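Local structure of putative N-acetylneuraminate lyase ([Ruminococcus] gnavus ATCC 29149, 6RB7) at residues K106-A114 with A128-I139; K39-Y49 with V72-E83. The protein belongs to the dihydrodipicolinate synthetase family, folds as an eight-stranded beta/alpha barrel and assembles here as a tetramer. All blocks are in the same frame, centred on the assembly; numbering follows the deposited sequence.

Interaction 1: residues K106-A114 with A128-I139; sequences KLTVIAHVA and AEGLGVDAIAAI
The imidazole of H112 lies across I139, its NE2 edge 3.6 Å from I139 CG1, with the two side chains at about a right angle. With CG anti to the backbone N (chi1 179°), the ring reaches across to I139, just beyond the end of strand 135-138. There NE2 accepts the backbone N-H of I139 over 3.1 Å from NE2 to N, the donor sitting 3° from the ring plane. ND1 is engaged by N78 O, so bonds at both nitrogens fix the rotation of the ring. At the other end the contact is held by D134. Its OD2 receives V109 N at 2.9 Å, in a nearly straight bond that arrives on the anti side, 23° out of the carboxylate plane, while OD1 forms a salt bridge with K37. In turn V109 O accepts from both D134 N and A135 N. Between these ends the strands run parallel, tied by A111 N to A135 O, A137 N to A111 O and V113 N to A137 O, each 2.9 Å long. Alanines supply much of the side-chain contact on both faces. On the face that carries I110, CG2 of this residue rests on A137 CB at 4.0 Å, and Y76 packs against both residues. On the other face A111 CB meets A128 CB at 4.1 Å and also touches V133 CG1, so A128, in the last part of helix 118-130, packs its CB on the strand, while V113 CG1 lies against I136 CG2 and both residues contact I158 of helix 148-160. Strand 108-112, helix 118-130 and strand 135-138 thus form a beta-alpha-beta crossover, the repeating element of a beta/alpha barrel, with Y76 on the interior side and the helices outside.

Interaction 2: residues K39-Y49 with V72-E83; sequences KGVIPAFYACY and VKGVYVNGSSGE
The ring of Y46 meets S81 O at its edge, in plane, with CD1 3.9 Å from that oxygen, while A44 O lies over one face toward the rim. F45 is also approached at the edge: its CD1 is 4.2 Å from V75 CG1, the two side chains pointing the same way, and a water lies in the ring plane. The Y49 ring has E83 OE1 at its edge and is turned 58° from the carboxylate. These groups join the first two strands of the beta/alpha barrel, 41-43 and 74-77, to the loop beyond, where G79-E83 form the GxxGE signature of this family. Backbone bonds from Y76 N to P43 O and from F45 N to Y76 O hold the strands together, the second 2.8 Å long and practically straight. Further on, two waters take over: both donate to F45 O, one accepting from N78 N and the other from G79 N. E83 is gripped at both oxygens. OE1 accepts the Y49 hydroxyl at 2.7 Å from OH, met from 60° above the carboxylate plane, and also R307 N; OE2 pairs with K292 and accepts from a water bound to A47 N and S81 O. A44 CB packs on S81 CB at 3.6 Å, and S81 OG bonds Y288 OH. Where strand 41-43 ends, the CG and CD edge of the P43 ring packs against the branches of V72, which lies just before strand 74-77. Proline has no N-H to offer there, and G74 O, buried without a hydrogen-bond partner, instead faces P43 CD at 3.1 Å.

How the interactions relate
From the N terminus, strand 41-43 comes first; the chain then passes through helix 57-70 and returns as strand 74-77, where interaction 2 closes the loop. Helix 89-103 leads on to strand 108-112, and helix 118-130 to strand 135-138, where interaction 1 closes a second, shorter loop. The two loops follow in series, neither enclosing nor crossing the other. They meet at the seam between strands 74-77 and 108-112, where V75 N and V77 N probably donate to T108 O and I110 O. With that seam, the two contacts line up four consecutive strands as a continuous arc of the barrel wall.

Interaction 1: residues K106-A114 with A128-I139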
ATOM      1  N   LYS A 106     -41.025   7.323  10.195  1.00 18.19           N
ATOM      2  CA  LYS A 106     -40.435   7.084  11.512  1.00 20.52           C
ATOM      3  C   LYS A 106     -38.913   6.999  11.425  1.00 17.81           C
ATOM      4  O   LYS A 106     -38.273   6.879  12.470  1.00 18.81           O
ATOM      5  CB  LYS A 106     -41.056   5.823  12.095  1.00 22.95           C
ATOM      6  CG  LYS A 106     -42.522   6.053  12.496  1.00 25.59           C
ATOM      7  CD  LYS A 106     -43.195   4.834  13.050  1.00 37.75           C
ATOM      8  CE  LYS A 106     -44.708   4.915  13.037  1.00 56.76           C
ATOM      9  NZ  LYS A 106     -45.212   6.061  13.824  1.00 58.77           N
ATOM     10  N   LEU A 107     -38.355   6.966  10.218  1.00 16.38           N
ATOM     11  CA  LEU A 107     -36.901   6.771  10.006  1.00 16.63           C
ATOM     12  C   LEU A 107     -36.382   7.897   9.137  1.00 15.14           C
ATOM     13  O   LEU A 107     -36.990   8.172   8.093  1.00 14.81           O
ATOM     14  CB  LEU A 107     -36.617   5.436   9.310  1.00 16.95           C
ATOM     15  CG  LEU A 107     -36.938   4.188  10.127  1.00 16.34           C
ATOM     16  CD1 LEU A 107     -36.981   2.994   9.237  1.00 15.18           C
ATOM     17  CD2 LEU A 107     -35.908   4.003  11.243  1.00 17.61           C
ATOM     18  N   THR A 108     -35.203   8.402   9.468  1.00 13.70           N
ATOM     19  CA  THR A 108     -34.429   9.193   8.498  1.00 12.24           C
ATOM     20  C   THR A 108     -33.967   8.194   7.436  1.00 14.17           C
ATOM     21  O   THR A 108     -33.432   7.135   7.813  1.00 15.46           O
ATOM     22  CB  THR A 108     -33.267   9.906   9.160  1.00 13.27           C
ATOM     23  OG1 THR A 108     -33.795  10.810  10.144  1.00 14.26           O
ATOM     24  CG2 THR A 108     -32.403  10.661   8.177  1.00 13.60           C
ATOM     25  N   VAL A 109     -34.151   8.484   6.165  1.00 12.63           N
ATOM     26  CA  VAL A 109     -33.780   7.535   5.099  1.00 12.34           C
ATOM     27  C   VAL A 109     -32.681   8.164   4.261  1.00 12.62           C
ATOM     28  O   VAL A 109     -32.918   9.236   3.643  1.00 13.36           O
ATOM     29  CB  VAL A 109     -34.970   7.072   4.250  1.00 15.32           C
ATOM     30  CG1 VAL A 109     -34.500   6.160   3.127  1.00 14.77           C
ATOM     31  CG2 VAL A 109     -36.004   6.382   5.117  1.00 15.85           C
ATOM     32  N   ILE A 110     -31.518   7.514   4.231  1.00 12.19           N
ATOM     33  CA  ILE A 110     -30.408   7.907   3.349  1.00 12.96           C
ATOM     34  C   ILE A 110     -30.295   6.807   2.304  1.00 11.48           C
ATOM     35  O   ILE A 110     -30.087   5.637   2.676  1.00 13.21           O
ATOM     36  CB  ILE A 110     -29.100   8.053   4.138  1.00 11.68           C
ATOM     37  CG1 ILE A 110     -29.205   9.045   5.294  1.00 12.62           C
ATOM     38  CG2 ILE A 110     -27.963   8.392   3.173  1.00 12.26           C
ATOM     39  CD1 ILE A 110     -27.988   9.066   6.194  1.00 13.86           C
ATOM     40  N   ALA A 111     -30.492   7.145   1.039  1.00 11.18           N
ATOM     41  CA  ALA A 111     -30.431   6.176  -0.079  1.00 10.18           C
ATOM     42  C   ALA A 111     -29.091   6.315  -0.801  1.00 10.14           C
ATOM     43  O   ALA A 111     -28.818   7.337  -1.396  1.00 11.42           O
ATOM     44  CB  ALA A 111     -31.568   6.382  -1.030  1.00 12.36           C
ATOM     45  N   HIS A 112     -28.237   5.310  -0.656  1.00 10.52           N
ATOM     46  CA  HIS A 112     -26.988   5.214  -1.429  1.00 11.22           C
ATOM     47  C   HIS A 112     -27.344   4.890  -2.867  1.00  9.85           C
ATOM     48  O   HIS A 112     -27.992   3.848  -3.099  1.00 10.35           O
ATOM     49  CB  HIS A 112     -26.062   4.176  -0.812  1.00 10.76           C
ATOM     50  CG  HIS A 112     -24.795   4.074  -1.613  1.00 10.29           C
ATOM     51  ND1 HIS A 112     -24.543   2.996  -2.430  1.00 10.67           N
ATOM     52  CD2 HIS A 112     -23.787   4.957  -1.788  1.00 10.10           C
ATOM     53  CE1 HIS A 112     -23.364   3.202  -3.020  1.00 11.49           C
ATOM     54  NE2 HIS A 112     -22.901   4.432  -2.689  1.00 10.44           N
ATOM     55  N   VAL A 113     -26.966   5.774  -3.808  1.00 10.47           N
ATOM     56  CA  VAL A 113     -27.420   5.652  -5.213  1.00 10.27           C
ATOM     57  C   VAL A 113     -26.260   5.471  -6.174  1.00 13.58           C
ATOM     58  O   VAL A 113     -26.521   5.342  -7.377  1.00 12.72           O
ATOM     59  CB  VAL A 113     -28.281   6.864  -5.585  1.00 11.45           C
ATOM     60  CG1 VAL A 113     -29.582   6.886  -4.793  1.00 12.67           C
ATOM     61  CG2 VAL A 113     -27.515   8.173  -5.527  1.00 12.89           C
ATOM     62  N   ALA A 114     -25.025   5.392  -5.705  1.00 11.92           N
ATOM     63  CA  ALA A 114     -23.872   5.260  -6.622  1.00 11.48           C
ATOM     64  C   ALA A 114     -23.913   3.876  -7.272  1.00 11.21           C
ATOM     65  O   ALA A 114     -24.062   2.824  -6.578  1.00 11.49           O
ATOM     66  CB  ALA A 114     -22.574   5.494  -5.894  1.00 11.77           C
ATOM     67  N   ALA A 128     -35.008   8.222  -6.000  1.00 12.98           N
ATOM     68  CA  ALA A 128     -34.974   8.450  -4.548  1.00 14.66           C
ATOM     69  C   ALA A 128     -35.625   9.787  -4.193  1.00 12.43           C
ATOM     70  O   ALA A 128     -36.402   9.851  -3.217  1.00 14.15           O
ATOM     71  CB  ALA A 128     -33.541   8.324  -4.029  1.00 13.49           C
ATOM     72  N   GLU A 129     -35.331  10.844  -4.937  1.00 14.44           N
ATOM     73  CA  GLU A 129     -35.945  12.158  -4.677  1.00 14.97           C
ATOM     74  C   GLU A 129     -37.465  12.028  -4.908  1.00 15.13           C
ATOM     75  O   GLU A 129     -38.260  12.606  -4.130  1.00 16.62           O
ATOM     76  CB  GLU A 129     -35.322  13.242  -5.521  1.00 15.25           C
ATOM     77  CG  GLU A 129     -35.999  14.567  -5.267  1.00 17.00           C
ATOM     78  CD  GLU A 129     -35.250  15.783  -5.770  1.00 22.40           C
ATOM     79  OE1 GLU A 129     -34.222  16.140  -5.200  1.00 17.94           O
ATOM     80  OE2 GLU A 129     -35.733  16.380  -6.721  1.00 25.40           O
ATOM     81  N   GLY A 130     -37.871  11.261  -5.883  1.00 16.22           N
ATOM     82  CA  GLY A 130     -39.306  11.035  -6.159  1.00 17.49           C
ATOM     83  C   GLY A 130     -40.021  10.401  -4.981  1.00 22.57           C
ATOM     84  O   GLY A 130     -41.245  10.634  -4.810  1.00 19.49           O
ATOM     85  N   LEU A 131     -39.325   9.607  -4.168  1.00 17.66           N
ATOM     86  CA  LEU A 131     -39.913   8.954  -2.976  1.00 17.02           C
ATOM     87  C   LEU A 131     -39.745   9.800  -1.716  1.00 18.33           C
ATOM     88  O   LEU A 131     -40.186   9.333  -0.659  1.00 21.14           O
ATOM     89  CB  LEU A 131     -39.242   7.584  -2.791  1.00 16.46           C
ATOM     90  CG  LEU A 131     -39.615   6.551  -3.852  1.00 19.64           C
ATOM     91  CD1 LEU A 131     -38.877   5.260  -3.564  1.00 21.43           C
ATOM     92  CD2 LEU A 131     -41.119   6.277  -3.845  1.00 28.70           C
ATOM     93  N   GLY A 132     -39.042  10.930  -1.775  1.00 17.80           N
ATOM     94  CA  GLY A 132     -38.919  11.844  -0.627  1.00 16.48           C
ATOM     95  C   GLY A 132     -37.959  11.318   0.431  1.00 14.72           C
ATOM     96  O   GLY A 132     -38.172  11.549   1.644  1.00 16.24           O
ATOM     97  N   VAL A 133     -36.854  10.716  -0.001  1.00 15.00           N
ATOM     98  CA  VAL A 133     -35.810  10.328   0.978  1.00 13.99           C
ATOM     99  C   VAL A 133     -35.244  11.609   1.610  1.00 13.61           C
ATOM    100  O   VAL A 133     -35.306  12.706   1.012  1.00 14.39           O
ATOM    101  CB  VAL A 133     -34.695   9.494   0.327  1.00 14.15           C
ATOM    102  CG1 VAL A 133     -35.233   8.218  -0.266  1.00 16.75           C
ATOM    103  CG2 VAL A 133     -33.908  10.302  -0.681  1.00 15.73           C
ATOM    104  N   ASP A 134     -34.625  11.490   2.773  1.00 14.14           N
ATOM    105  CA  ASP A 134     -33.977  12.620   3.451  1.00 15.10           C
ATOM    106  C   ASP A 134     -32.696  12.993   2.724  1.00 12.50           C
ATOM    107  O   ASP A 134     -32.423  14.213   2.531  1.00 14.02           O
ATOM    108  CB  ASP A 134     -33.736  12.298   4.915  1.00 13.61           C
ATOM    109  CG  ASP A 134     -35.066  12.117   5.631  1.00 18.07           C
ATOM    110  OD1 ASP A 134     -35.675  13.157   5.978  1.00 19.02           O
ATOM    111  OD2 ASP A 134     -35.517  10.961   5.732  1.00 17.58           O
ATOM    112  N   ALA A 135     -31.909  11.999   2.336  1.00 12.40           N
ATOM    113  CA  ALA A 135     -30.623  12.239   1.675  1.00 11.46           C
ATOM    114  C   ALA A 135     -30.350  11.125   0.682  1.00 11.02           C
ATOM    115  O   ALA A 135     -30.848   9.992   0.872  1.00 12.29           O
ATOM    116  CB  ALA A 135     -29.505  12.333   2.717  1.00 12.62           C
ATOM    117  N   ILE A 136     -29.495  11.430  -0.266  1.00 12.11           N
ATOM    118  CA  ILE A 136     -28.830  10.421  -1.100  1.00 12.24           C
ATOM    119  C   ILE A 136     -27.347  10.422  -0.747  1.00 11.77           C
ATOM    120  O   ILE A 136     -26.848  11.421  -0.208  1.00 12.67           O
ATOM    121  CB  ILE A 136     -29.056  10.660  -2.604  1.00 11.95           C
ATOM    122  CG1 ILE A 136     -28.614  12.064  -3.033  1.00 13.13           C
ATOM    123  CG2 ILE A 136     -30.517  10.377  -2.949  1.00 12.99           C
ATOM    124  CD1 ILE A 136     -28.428  12.156  -4.552  1.00 17.93           C
ATOM    125  N   ALA A 137     -26.707   9.311  -1.039  1.00 10.42           N
ATOM    126  CA  ALA A 137     -25.274   9.117  -0.758  1.00  9.65           C
ATOM    127  C   ALA A 137     -24.573   8.504  -1.948  1.00 11.15           C
ATOM    128  O   ALA A 137     -25.216   7.835  -2.780  1.00 11.53           O
ATOM    129  CB  ALA A 137     -25.081   8.259   0.468  1.00  9.82           C
ATOM    130  N   ALA A 138     -23.246   8.658  -2.010  1.00 10.00           N
ATOM    131  CA  ALA A 138     -22.462   8.052  -3.101  1.00  8.81           C
ATOM    132  C   ALA A 138     -21.032   7.787  -2.627  1.00  9.40           C
ATOM    133  O   ALA A 138     -20.353   8.702  -2.167  1.00  9.95           O
ATOM    134  CB  ALA A 138     -22.463   8.941  -4.303  1.00 10.00           C
ATOM    135  N   ILE A 139     -20.623   6.535  -2.800  1.00  9.71           N
ATOM    136  CA  ILE A 139     -19.177   6.196  -2.864  1.00 10.94           C
ATOM    137  C   ILE A 139     -18.560   6.899  -4.059  1.00 11.45           C
ATOM    138  O   ILE A 139     -19.275   7.404  -4.945  1.00 10.18           O
ATOM    139  CB  ILE A 139     -18.975   4.680  -2.902  1.00 10.06           C
ATOM    140  CG1 ILE A 139     -19.596   4.024  -4.130  1.00 10.36           C
ATOM    141  CG2 ILE A 139     -19.431   4.048  -1.597  1.00 12.25           C
ATOM    142  CD1 ILE A 139     -19.106   2.613  -4.350  1.00 12.20           C
TER

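Interaction 2: residues K39-Y49 with V72-E83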
ATOM      1  N   LYS A  39     -28.389  12.722  13.332  1.00 12.44           N
ATOM      2  CA  LYS A  39     -27.526  12.495  14.503  1.00 14.47           C
ATOM      3  C   LYS A  39     -28.095  11.321  15.278  1.00 22.21           C
ATOM      4  O   LYS A  39     -29.032  11.503  16.078  1.00 31.74           O
ATOM      5  CB  LYS A  39     -27.494  13.732  15.396  1.00 15.27           C
ATOM      6  CG  LYS A  39     -26.848  14.916  14.734  1.00 15.11           C
ATOM      7  CD  LYS A  39     -26.740  16.105  15.620  1.00 19.48           C
ATOM      8  CE  LYS A  39     -26.198  17.319  14.908  1.00 23.89           C
ATOM      9  NZ  LYS A  39     -26.039  18.406  15.904  1.00 26.12           N
ATOM     10  N   GLY A  40     -27.344  10.270  15.283  1.00 16.45           N
ATOM     11  CA  GLY A  40     -27.726   9.062  16.030  1.00 18.78           C
ATOM     12  C   GLY A  40     -27.274   7.853  15.261  1.00 22.31           C
ATOM     13  O   GLY A  40     -26.310   7.941  14.471  1.00 18.10           O
ATOM     14  N   VAL A  41     -27.940   6.756  15.526  1.00 13.35           N
ATOM     15  CA  VAL A  41     -27.541   5.425  15.012  1.00 12.58           C
ATOM     16  C   VAL A  41     -28.385   5.142  13.763  1.00 11.54           C
ATOM     17  O   VAL A  41     -29.613   5.085  13.831  1.00 13.39           O
ATOM     18  CB  VAL A  41     -27.775   4.384  16.101  1.00 13.75           C
ATOM     19  CG1 VAL A  41     -27.650   2.968  15.567  1.00 15.62           C
ATOM     20  CG2 VAL A  41     -26.863   4.641  17.302  1.00 13.78           C
ATOM     21  N   ILE A  42     -27.708   5.022  12.620  1.00 11.69           N
ATOM     22  CA  ILE A  42     -28.331   4.756  11.300  1.00 11.60           C
ATOM     23  C   ILE A  42     -27.739   3.462  10.759  1.00 11.50           C
ATOM     24  O   ILE A  42     -26.690   3.438  10.088  1.00 11.38           O
ATOM     25  CB  ILE A  42     -28.163   5.948  10.347  1.00 11.96           C
ATOM     26  CG1 ILE A  42     -28.835   7.198  10.919  1.00 13.15           C
ATOM     27  CG2 ILE A  42     -28.685   5.597   8.953  1.00 13.65           C
ATOM     28  CD1 ILE A  42     -28.716   8.429  10.044  1.00 15.57           C
ATOM     29  N   PRO A  43     -28.333   2.301  11.076  1.00  9.37           N
ATOM     30  CA  PRO A  43     -27.850   1.063  10.493  1.00 10.65           C
ATOM     31  C   PRO A  43     -27.878   1.026   8.974  1.00 12.33           C
ATOM     32  O   PRO A  43     -28.805   1.534   8.353  1.00 11.78           O
ATOM     33  CB  PRO A  43     -28.850   0.017  11.007  1.00 11.96           C
ATOM     34  CG  PRO A  43     -29.416   0.632  12.275  1.00 11.78           C
ATOM     35  CD  PRO A  43     -29.515   2.108  11.942  1.00 11.91           C
ATOM     36  N   ALA A  44     -26.879   0.391   8.368  1.00 10.55           N
ATOM     37  CA  ALA A  44     -26.970  -0.051   6.968  1.00 10.41           C
ATOM     38  C   ALA A  44     -28.062  -1.102   6.858  1.00 13.39           C
ATOM     39  O   ALA A  44     -28.128  -2.050   7.640  1.00 15.91           O
ATOM     40  CB  ALA A  44     -25.661  -0.588   6.482  1.00 13.43           C
ATOM     41  N   PHE A  45     -28.936  -0.902   5.905  1.00 10.30           N
ATOM     42  CA  PHE A  45     -30.038  -1.814   5.583  1.00 11.88           C
ATOM     43  C   PHE A  45     -29.510  -2.978   4.763  1.00 10.88           C
ATOM     44  O   PHE A  45     -28.788  -2.774   3.770  1.00 12.68           O
ATOM     45  CB  PHE A  45     -31.087  -1.039   4.811  1.00 12.30           C
ATOM     46  CG  PHE A  45     -32.447  -1.702   4.754  1.00 10.92           C
ATOM     47  CD1 PHE A  45     -33.346  -1.498   5.784  1.00 11.13           C
ATOM     48  CD2 PHE A  45     -32.808  -2.473   3.670  1.00 11.90           C
ATOM     49  CE1 PHE A  45     -34.587  -2.100   5.731  1.00 13.66           C
ATOM     50  CE2 PHE A  45     -34.050  -3.080   3.621  1.00 11.96           C
ATOM     51  CZ  PHE A  45     -34.946  -2.893   4.667  1.00 11.46           C
ATOM     52  N   TYR A  46     -29.823  -4.205   5.151  1.00  9.87           N
ATOM     53  CA  TYR A  46     -29.321  -5.399   4.437  1.00 10.81           C
ATOM     54  C   TYR A  46     -30.157  -5.690   3.190  1.00 12.71           C
ATOM     55  O   TYR A  46     -31.334  -5.282   3.073  1.00 13.25           O
ATOM     56  CB  TYR A  46     -29.312  -6.614   5.370  1.00 11.87           C
ATOM     57  CG  TYR A  46     -28.555  -6.383   6.647  1.00 12.98           C
ATOM     58  CD1 TYR A  46     -27.263  -5.883   6.612  1.00 13.63           C
ATOM     59  CD2 TYR A  46     -29.142  -6.560   7.892  1.00 11.05           C
ATOM     60  CE1 TYR A  46     -26.564  -5.631   7.780  1.00 13.46           C
ATOM     61  CE2 TYR A  46     -28.446  -6.346   9.058  1.00 12.19           C
ATOM     62  CZ  TYR A  46     -27.153  -5.851   9.011  1.00 12.30           C
ATOM     63  OH  TYR A  46     -26.438  -5.638  10.176  1.00 12.69           O
ATOM     64  N   ALA A  47     -29.533  -6.408   2.259  1.00 12.23           N
ATOM     65  CA  ALA A  47     -30.234  -7.005   1.098  1.00 12.76           C
ATOM     66  C   ALA A  47     -31.175  -8.089   1.587  1.00 14.32           C
ATOM     67  O   ALA A  47     -30.726  -9.012   2.262  1.00 14.00           O
ATOM     68  CB  ALA A  47     -29.279  -7.515   0.061  1.00 14.66           C
ATOM     69  N   CYS A  48     -32.454  -7.995   1.229  1.00 14.49           N
ATOM     70  CA  CYS A  48     -33.489  -8.970   1.639  1.00 14.67           C
ATOM     71  C   CYS A  48     -33.949  -9.715   0.392  1.00 14.07           C
ATOM     72  O   CYS A  48     -34.590  -9.085  -0.504  1.00 16.20           O
ATOM     73  CB  CYS A  48     -34.659  -8.253   2.275  1.00 15.52           C
ATOM     74  SG  CYS A  48     -34.223  -7.349   3.780  1.00 15.45           S
ATOM     75  N   TYR A  49     -33.647 -11.010   0.330  1.00 14.56           N
ATOM     76  CA  TYR A  49     -33.947 -11.834  -0.841  1.00 13.93           C
ATOM     77  C   TYR A  49     -34.968 -12.912  -0.498  1.00 15.79           C
ATOM     78  O   TYR A  49     -35.117 -13.307   0.647  1.00 16.49           O
ATOM     79  CB  TYR A  49     -32.704 -12.509  -1.402  1.00 16.19           C
ATOM     80  CG  TYR A  49     -31.552 -11.582  -1.722  1.00 14.25           C
ATOM     81  CD1 TYR A  49     -31.602 -10.706  -2.788  1.00 16.07           C
ATOM     82  CD2 TYR A  49     -30.373 -11.688  -1.004  1.00 17.42           C
ATOM     83  CE1 TYR A  49     -30.518  -9.904  -3.115  1.00 16.37           C
ATOM     84  CE2 TYR A  49     -29.279 -10.888  -1.320  1.00 14.26           C
ATOM     85  CZ  TYR A  49     -29.349 -10.030  -2.398  1.00 13.81           C
ATOM     86  OH  TYR A  49     -28.300  -9.194  -2.708  1.00 14.75           O
ATOM     87  N   VAL A  72     -34.108   2.972  16.063  1.00 14.28           N
ATOM     88  CA  VAL A  72     -32.912   3.633  15.489  1.00 12.17           C
ATOM     89  C   VAL A  72     -33.323   4.945  14.818  1.00 10.72           C
ATOM     90  O   VAL A  72     -34.531   5.186  14.597  1.00 13.92           O
ATOM     91  CB  VAL A  72     -32.161   2.690  14.522  1.00 12.24           C
ATOM     92  CG1 VAL A  72     -31.642   1.458  15.263  1.00 13.92           C
ATOM     93  CG2 VAL A  72     -33.012   2.282  13.346  1.00 11.65           C
ATOM     94  N   LYS A  73     -32.336   5.795  14.531  1.00 12.34           N
ATOM     95  CA  LYS A  73     -32.609   7.138  13.984  1.00 13.00           C
ATOM     96  C   LYS A  73     -33.081   7.013  12.551  1.00 13.61           C
ATOM     97  O   LYS A  73     -33.937   7.825  12.103  1.00 14.73           O
ATOM     98  CB  LYS A  73     -31.385   8.012  14.098  1.00 14.42           C
ATOM     99  CG  LYS A  73     -31.583   9.463  13.728  1.00 17.01           C
ATOM    100  CD  LYS A  73     -32.584  10.158  14.666  1.00 25.11           C
ATOM    101  CE  LYS A  73     -32.287  11.615  14.889  1.00 40.90           C
ATOM    102  NZ  LYS A  73     -33.488  12.324  15.394  1.00 46.60           N
ATOM    103  N   GLY A  74     -32.477   6.108  11.807  1.00 12.32           N
ATOM    104  CA  GLY A  74     -32.713   6.018  10.375  1.00 11.81           C
ATOM    105  C   GLY A  74     -32.136   4.767   9.807  1.00 10.63           C
ATOM    106  O   GLY A  74     -31.610   3.935  10.568  1.00 11.50           O
ATOM    107  N   VAL A  75     -32.199   4.651   8.500  1.00 11.25           N
ATOM    108  CA  VAL A  75     -31.587   3.525   7.772  1.00  9.94           C
ATOM    109  C   VAL A  75     -30.809   4.063   6.568  1.00 11.21           C
ATOM    110  O   VAL A  75     -31.216   5.104   5.936  1.00 11.29           O
ATOM    111  CB  VAL A  75     -32.569   2.441   7.337  1.00 12.45           C
ATOM    112  CG1 VAL A  75     -33.056   1.643   8.525  1.00 13.14           C
ATOM    113  CG2 VAL A  75     -33.739   3.000   6.538  1.00 12.95           C
ATOM    114  N   TYR A  76     -29.713   3.401   6.265  1.00 11.16           N
ATOM    115  CA  TYR A  76     -28.818   3.705   5.134  1.00 11.30           C
ATOM    116  C   TYR A  76     -29.036   2.585   4.133  1.00 10.99           C
ATOM    117  O   TYR A  76     -28.638   1.453   4.358  1.00 11.28           O
ATOM    118  CB  TYR A  76     -27.372   3.817   5.628  1.00  9.95           C
ATOM    119  CG  TYR A  76     -26.362   3.944   4.520  1.00 11.12           C
ATOM    120  CD1 TYR A  76     -26.236   5.127   3.824  1.00 13.10           C
ATOM    121  CD2 TYR A  76     -25.481   2.931   4.243  1.00 13.22           C
ATOM    122  CE1 TYR A  76     -25.283   5.273   2.815  1.00 14.60           C
ATOM    123  CE2 TYR A  76     -24.541   3.048   3.218  1.00 13.34           C
ATOM    124  CZ  TYR A  76     -24.465   4.211   2.500  1.00 14.23           C
ATOM    125  OH  TYR A  76     -23.540   4.317   1.520  1.00 18.17           O
ATOM    126  N   VAL A  77     -29.758   2.911   3.046  1.00 11.05           N
ATOM    127  CA  VAL A  77     -30.316   1.878   2.149  1.00 12.34           C
ATOM    128  C   VAL A  77     -29.466   1.722   0.881  1.00 10.82           C
ATOM    129  O   VAL A  77     -29.061   2.739   0.287  1.00 11.69           O
ATOM    130  CB  VAL A  77     -31.757   2.261   1.817  1.00 11.27           C
ATOM    131  CG1 VAL A  77     -32.391   1.205   0.927  1.00 12.40           C
ATOM    132  CG2 VAL A  77     -32.572   2.507   3.065  1.00 12.32           C
ATOM    133  N   ASN A  78     -29.257   0.485   0.449  1.00 10.92           N
ATOM    134  CA  ASN A  78     -28.558   0.152  -0.807  1.00 11.60           C
ATOM    135  C   ASN A  78     -27.110   0.654  -0.745  1.00 11.83           C
ATOM    136  O   ASN A  78     -26.571   0.995  -1.796  1.00 10.51           O
ATOM    137  CB  ASN A  78     -29.304   0.676  -2.046  1.00 10.88           C
ATOM    138  CG  ASN A  78     -30.601  -0.036  -2.290  1.00 12.11           C
ATOM    139  OD1 ASN A  78     -30.695  -1.248  -2.069  1.00 13.82           O
ATOM    140  ND2 ASN A  78     -31.616   0.715  -2.717  1.00 13.19           N
ATOM    141  N   GLY A  79     -26.491   0.590   0.431  1.00 11.55           N
ATOM    142  CA  GLY A  79     -25.034   0.706   0.547  1.00 11.07           C
ATOM    143  C   GLY A  79     -24.334  -0.591   0.171  1.00 11.94           C
ATOM    144  O   GLY A  79     -24.992  -1.578  -0.217  1.00 10.50           O
ATOM    145  N   SER A  80     -23.015  -0.653   0.301  1.00 13.31           N
ATOM    146  CA  SER A  80     -22.301  -1.918   0.043  1.00 13.40           C
ATOM    147  C   SER A  80     -22.683  -2.981   1.066  1.00 11.87           C
ATOM    148  O   SER A  80     -22.740  -4.134   0.705  1.00 13.07           O
ATOM    149  CB  SER A  80     -20.803  -1.745  -0.092  1.00 19.10           C
ATOM    150  OG  SER A  80     -20.268  -1.212   1.075  1.00 17.10           O
ATOM    151  N   SER A  81     -23.034  -2.601   2.310  1.00 13.20           N
ATOM    152  CA  SER A  81     -23.542  -3.569   3.317  1.00 12.10           C
ATOM    153  C   SER A  81     -24.897  -4.102   2.868  1.00 13.73           C
ATOM    154  O   SER A  81     -25.289  -5.158   3.346  1.00 16.33           O
ATOM    155  CB  SER A  81     -23.607  -2.914   4.703  1.00 14.51           C
ATOM    156  OG  SER A  81     -22.319  -2.539   5.151  1.00 16.66           O
ATOM    157  N   GLY A  82     -25.619  -3.347   2.028  1.00 11.28           N
ATOM    158  CA  GLY A  82     -26.850  -3.794   1.365  1.00 13.24           C
ATOM    159  C   GLY A  82     -26.605  -4.464   0.032  1.00 12.17           C
ATOM    160  O   GLY A  82     -27.544  -4.616  -0.763  1.00 13.82           O
ATOM    161  N   GLU A  83     -25.370  -4.842  -0.256  1.00 12.08           N
ATOM    162  CA  GLU A  83     -24.990  -5.609  -1.464  1.00 11.18           C
ATOM    163  C   GLU A  83     -25.231  -4.811  -2.737  1.00 12.29           C
ATOM    164  O   GLU A  83     -25.467  -5.402  -3.779  1.00 12.09           O
ATOM    165  CB  GLU A  83     -25.667  -6.977  -1.463  1.00 12.45           C
ATOM    166  CG  GLU A  83     -25.287  -7.784  -0.240  1.00 15.06           C
ATOM    167  CD  GLU A  83     -26.017  -9.114  -0.072  1.00 16.30           C
ATOM    168  OE1 GLU A  83     -26.192  -9.808  -1.078  1.00 14.51           O
ATOM    169  OE2 GLU A  83     -26.330  -9.472   1.083  1.00 14.17           O
TER
HETATM  170  O   HOH W   1     -30.196  -1.983   1.417  1.00 12.61           O
HETATM  171  O   HOH W   2     -27.161  -0.525   3.030  1.00 12.62           O
HETATM  172  O   HOH W   3     -26.864  -7.434   2.938  1.00 13.61           O